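Local structure of geranyltranstransferase (Stenotrophomonas maltophilia, 7LBJ) at residues R19-P31 with P71-L83. The protein probably joins isoprenyl diphosphate units, with the help of magnesium, into a longer prenyl diphosphate such as farnesyl diphosphate. Sequence-based numbering, arbitrary orientation. Where two conformers were deposited one is given.
Sequences RDRIESQLDAALP and PESLDAAAMSVEL
Arg21 grips the carboxylate of Asp75 side-on in a two-pronged salt bridge. Arg21 NE donates to Asp75 OD1 at 2.7 Å, and Arg21 NH2 to Asp75 OD2 at 2.8 Å. Both oxygens use their syn lone pairs, and the guanidinium and carboxylate planes are nearly coplanar. The arginine chain is extended from CG to NE, with CG anti to the backbone N (chi1 179°). This carries the guanidinium out to the first turn of helix 75-92. OD1 of Asp75 also hydrogen-bonds to the hydroxyl of Tyr61, so this oxygen has a second partner.

Pro71 CB covers one face of the Arg21 guanidinium, offset toward the rim and 3.5 Å from Arg21 NE. The amide of Gln25 stacks on the Asp75 carboxylate, their planes 16° apart. Glu72 OE2 is 4.0 Å from Arg21 NH2, too far for a salt bridge, though its charge may add to the attraction.

The fold is the mainly helical one of the polyprenyl synthase family. Residues 19-29, the end of the N-terminal helix 11-29, cross residues 75-83, the start of helix 75-92, at -79°; the axes of these segments come within 10.3 Å.

Apolar packing fills the crossing. Met79 is a knob in a hole formed by Ile22, Gln25, Leu26 and Ala29. Met79 CG meets Ile22 CD1 at 3.6 Å, and Met79 SD lies 3.8 Å from Ala29 CB. Ile22 CD1 also touches Ala78 CB. Further along, Leu26 CD2 reaches Leu83 CD2 at 4.0 Å. Helix 115-134 packs against Leu83 through Leu125, Ala129 and Leu132.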
loop_
_atom_site.group_PDB
_atom_site.type_symbol
_atom_site.label_atom_id
_atom_site.label_comp_id
_atom_site.label_asym_id
_atom_site.label_seq_id
_atom_site.Cartn_x
_atom_site.Cartn_y
_atom_site.Cartn_z
ATOM N N ARG A 19 24.815 1.249 0.627
ATOM C CA ARG A 19 24.210 2.190 -0.318
ATOM C C ARG A 19 24.336 1.698 -1.757
ATOM O O ARG A 19 23.400 1.848 -2.554
ATOM C CB ARG A 19 24.837 3.573 -0.161
ATOM C CG ARG A 19 24.276 4.354 1.039
ATOM C CD ARG A 19 25.087 5.600 1.399
ATOM N NE ARG A 19 24.429 6.348 2.473
ATOM C CZ ARG A 19 25.055 7.119 3.349
ATOM N NH1 ARG A 19 26.377 7.260 3.332
ATOM N NH2 ARG A 19 24.342 7.748 4.281
ATOM N N ASP A 20 25.483 1.120 -2.115
ATOM C CA ASP A 20 25.607 0.513 -3.439
ATOM C C ASP A 20 24.684 -0.686 -3.575
ATOM O O ASP A 20 24.049 -0.875 -4.618
ATOM C CB ASP A 20 27.048 0.083 -3.698
ATOM C CG ASP A 20 27.977 1.258 -3.863
ATOM O OD1 ASP A 20 27.472 2.361 -4.172
ATOM O OD2 ASP A 20 29.208 1.069 -3.713
ATOM N N ARG A 21 24.613 -1.508 -2.530
ATOM C CA ARG A 21 23.794 -2.710 -2.568
ATOM C C ARG A 21 22.324 -2.360 -2.768
ATOM O O ARG A 21 21.642 -2.960 -3.608
ATOM C CB ARG A 21 23.997 -3.511 -1.278
ATOM C CG ARG A 21 23.174 -4.765 -1.233
ATOM C CD ARG A 21 23.509 -5.658 -0.054
ATOM N NE ARG A 21 22.856 -6.948 -0.250
ATOM C CZ ARG A 21 23.428 -7.994 -0.819
ATOM N NH1 ARG A 21 24.701 -7.964 -1.197
ATOM N NH2 ARG A 21 22.704 -9.093 -1.033
ATOM N N ILE A 22 21.814 -1.388 -1.999
ATOM C CA ILE A 22 20.389 -1.071 -2.111
ATOM C C ILE A 22 20.074 -0.423 -3.464
ATOM O O ILE A 22 18.996 -0.659 -4.039
ATOM C CB ILE A 22 19.920 -0.219 -0.905
ATOM C CG1 ILE A 22 18.395 -0.375 -0.688
ATOM C CG2 ILE A 22 20.273 1.264 -1.053
ATOM C CD1 ILE A 22 17.986 -1.767 -0.234
ATOM N N GLU A 23 21.007 0.354 -4.022
ATOM C CA GLU A 23 20.811 0.886 -5.366
ATOM C C GLU A 23 20.642 -0.241 -6.383
ATOM O O GLU A 23 19.730 -0.210 -7.226
ATOM C CB GLU A 23 21.990 1.777 -5.748
ATOM C CG GLU A 23 21.732 2.635 -6.968
ATOM C CD GLU A 23 20.746 3.758 -6.692
ATOM O OE1 GLU A 23 20.664 4.216 -5.528
ATOM O OE2 GLU A 23 20.052 4.179 -7.645
ATOM N N SER A 24 21.514 -1.248 -6.316
ATOM C CA SER A 24 21.453 -2.350 -7.273
ATOM C C SER A 24 20.206 -3.200 -7.060
ATOM O O SER A 24 19.601 -3.685 -8.027
ATOM C CB SER A 24 22.707 -3.214 -7.152
ATOM O OG SER A 24 22.630 -4.338 -8.006
ATOM N N GLN A 25 19.824 -3.411 -5.796
ATOM C CA GLN A 25 18.659 -4.231 -5.490
ATOM C C GLN A 25 17.383 -3.553 -5.965
ATOM O O GLN A 25 16.509 -4.193 -6.561
ATOM C CB GLN A 25 18.593 -4.503 -3.985
ATOM C CG GLN A 25 19.659 -5.465 -3.494
ATOM C CD GLN A 25 19.298 -6.904 -3.780
ATOM O OE1 GLN A 25 18.132 -7.271 -3.728
ATOM N NE2 GLN A 25 20.299 -7.729 -4.072
ATOM N N LEU A 26 17.252 -2.257 -5.692
ATOM C CA LEU A 26 16.070 -1.526 -6.137
ATOM C C LEU A 26 15.986 -1.480 -7.657
ATOM O O LEU A 26 14.893 -1.577 -8.229
ATOM C CB LEU A 26 16.096 -0.112 -5.557
ATOM C CG LEU A 26 15.813 0.005 -4.062
ATOM C CD1 LEU A 26 16.304 1.378 -3.539
ATOM C CD2 LEU A 26 14.320 -0.199 -3.717
ATOM N N ASP A 27 17.122 -1.304 -8.334
ATOM C CA ASP A 27 17.095 -1.286 -9.793
ATOM C C ASP A 27 16.585 -2.613 -10.342
ATOM O O ASP A 27 15.785 -2.640 -11.289
ATOM C CB ASP A 27 18.489 -0.964 -10.341
ATOM C CG ASP A 27 18.569 -1.068 -11.857
ATOM O OD1 ASP A 27 17.905 -0.268 -12.561
ATOM O OD2 ASP A 27 19.305 -1.952 -12.350
ATOM N N ALA A 28 17.007 -3.727 -9.741
ATOM C CA ALA A 28 16.554 -5.029 -10.225
ATOM C C ALA A 28 15.111 -5.313 -9.816
ATOM O O ALA A 28 14.421 -6.080 -10.495
ATOM C CB ALA A 28 17.473 -6.136 -9.707
ATOM N N ALA A 29 14.642 -4.718 -8.716
ATOM C CA ALA A 29 13.295 -4.978 -8.197
ATOM C C ALA A 29 12.190 -4.176 -8.877
ATOM O O ALA A 29 11.018 -4.559 -8.770
ATOM C CB ALA A 29 13.226 -4.676 -6.698
ATOM N N LEU A 30 12.513 -3.106 -9.543
ATOM C CA LEU A 30 11.484 -2.294 -10.170
ATOM C C LEU A 30 11.292 -2.669 -11.638
ATOM O O LEU A 30 12.245 -3.065 -12.317
ATOM C CB LEU A 30 11.858 -0.815 -10.070
ATOM C CG LEU A 30 11.825 -0.264 -8.653
ATOM C CD1 LEU A 30 12.511 1.078 -8.671
ATOM C CD2 LEU A 30 10.384 -0.126 -8.170
ATOM N N PRO A 31 10.066 -2.522 -12.159
ATOM C CA PRO A 31 9.818 -2.835 -13.572
ATOM C C PRO A 31 10.650 -1.965 -14.500
ATOM O O PRO A 31 11.002 -0.829 -14.176
ATOM C CB PRO A 31 8.324 -2.546 -13.749
ATOM C CG PRO A 31 7.754 -2.471 -12.355
ATOM C CD PRO A 31 8.867 -1.996 -11.480
ATOM N N PRO A 71 23.531 -9.895 4.444
ATOM C CA PRO A 71 22.688 -8.889 3.787
ATOM C C PRO A 71 21.581 -9.507 2.954
ATOM O O PRO A 71 20.518 -8.888 2.796
ATOM C CB PRO A 71 23.693 -8.110 2.924
ATOM C CG PRO A 71 24.755 -9.128 2.602
ATOM C CD PRO A 71 24.880 -9.966 3.848
ATOM N N GLU A 72 21.786 -10.724 2.452
ATOM C CA GLU A 72 20.759 -11.376 1.643
ATOM C C GLU A 72 19.476 -11.584 2.427
ATOM O O GLU A 72 18.385 -11.601 1.839
ATOM C CB GLU A 72 21.258 -12.721 1.114
ATOM C CG GLU A 72 22.335 -12.607 0.059
ATOM C CD GLU A 72 23.724 -12.527 0.658
ATOM O OE1 GLU A 72 23.844 -12.561 1.903
ATOM O OE2 GLU A 72 24.702 -12.443 -0.122
ATOM N N SER A 73 19.585 -11.758 3.748
ATOM C CA SER A 73 18.426 -11.904 4.626
ATOM C C SER A 73 17.747 -10.583 4.913
ATOM O O SER A 73 16.679 -10.576 5.532
ATOM C CB SER A 73 18.833 -12.515 5.970
ATOM O OG SER A 73 19.284 -13.848 5.841
ATOM N N LEU A 74 18.363 -9.473 4.521
ATOM C CA LEU A 74 17.890 -8.152 4.879
ATOM C C LEU A 74 17.409 -7.338 3.688
ATOM O O LEU A 74 16.752 -6.311 3.896
ATOM C CB LEU A 74 19.020 -7.395 5.613
ATOM C CG LEU A 74 19.424 -8.034 6.957
ATOM C CD1 LEU A 74 20.807 -7.594 7.391
ATOM C CD2 LEU A 74 18.396 -7.675 8.063
ATOM N N ASP A 75 17.725 -7.764 2.456
ATOM C CA ASP A 75 17.485 -6.941 1.270
ATOM C C ASP A 75 16.011 -6.572 1.117
ATOM O O ASP A 75 15.685 -5.417 0.815
ATOM C CB ASP A 75 17.968 -7.656 0.000
ATOM C CG ASP A 75 19.495 -7.724 -0.118
ATOM O OD1 ASP A 75 20.201 -6.791 0.327
ATOM O OD2 ASP A 75 19.997 -8.723 -0.682
ATOM N N ALA A 76 15.102 -7.546 1.272
ATOM C CA ALA A 76 13.680 -7.240 1.104
ATOM C C ALA A 76 13.215 -6.234 2.144
ATOM O O ALA A 76 12.473 -5.292 1.831
ATOM C CB ALA A 76 12.824 -8.514 1.193
ATOM N N ALA A 77 13.611 -6.433 3.403
ATOM C CA ALA A 77 13.207 -5.479 4.432
ATOM C C ALA A 77 13.780 -4.107 4.137
ATOM O O ALA A 77 13.083 -3.094 4.282
ATOM C CB ALA A 77 13.653 -5.944 5.821
ATOM N N ALA A 78 15.049 -4.060 3.736
ATOM C CA ALA A 78 15.704 -2.781 3.457
ATOM C C ALA A 78 15.051 -2.071 2.281
ATOM O O ALA A 78 14.807 -0.857 2.334
ATOM C CB ALA A 78 17.200 -2.994 3.205
ATOM N N MET A 79 14.727 -2.807 1.215
ATOM C CA MET A 79 14.015 -2.171 0.111
ATOM C C MET A 79 12.630 -1.702 0.540
ATOM O O MET A 79 12.179 -0.619 0.138
ATOM C CB MET A 79 13.901 -3.138 -1.072
ATOM C CG MET A 79 15.197 -3.327 -1.824
ATOM S SD MET A 79 14.929 -4.244 -3.369
ATOM C CE MET A 79 14.769 -5.889 -2.703
ATOM N N SER A 80 11.928 -2.498 1.338
ATOM C CA SER A 80 10.539 -2.153 1.641
ATOM C C SER A 80 10.453 -0.810 2.366
ATOM O O SER A 80 9.549 -0.010 2.096
ATOM C CB SER A 80 9.867 -3.259 2.463
ATOM O OG SER A 80 10.284 -3.224 3.824
ATOM N N VAL A 81 11.404 -0.517 3.261
ATOM C CA VAL A 81 11.245 0.733 3.998
ATOM C C VAL A 81 11.600 1.915 3.116
ATOM O O VAL A 81 11.031 3.004 3.288
ATOM C CB VAL A 81 12.048 0.740 5.319
ATOM C CG1 VAL A 81 11.495 -0.312 6.273
ATOM C CG2 VAL A 81 13.547 0.516 5.065
ATOM N N GLU A 82 12.535 1.737 2.168
ATOM C CA GLU A 82 12.868 2.826 1.251
ATOM C C GLU A 82 11.737 3.074 0.262
ATOM O O GLU A 82 11.491 4.230 -0.112
ATOM C CB GLU A 82 14.181 2.526 0.507
ATOM C CG GLU A 82 14.757 3.690 -0.304
ATOM C CD GLU A 82 15.237 4.862 0.553
ATOM O OE1 GLU A 82 15.127 4.797 1.793
ATOM O OE2 GLU A 82 15.737 5.861 -0.011
ATOM N N LEU A 83 11.028 2.003 -0.149
ATOM C CA LEU A 83 9.876 2.159 -1.042
ATOM C C LEU A 83 8.714 2.865 -0.352
ATOM O O LEU A 83 8.033 3.697 -0.971
ATOM C CB LEU A 83 9.428 0.790 -1.595
ATOM C CG LEU A 83 10.482 0.212 -2.549
ATOM C CD1 LEU A 83 10.205 -1.255 -2.832
ATOM C CD2 LEU A 83 10.546 1.002 -3.867
#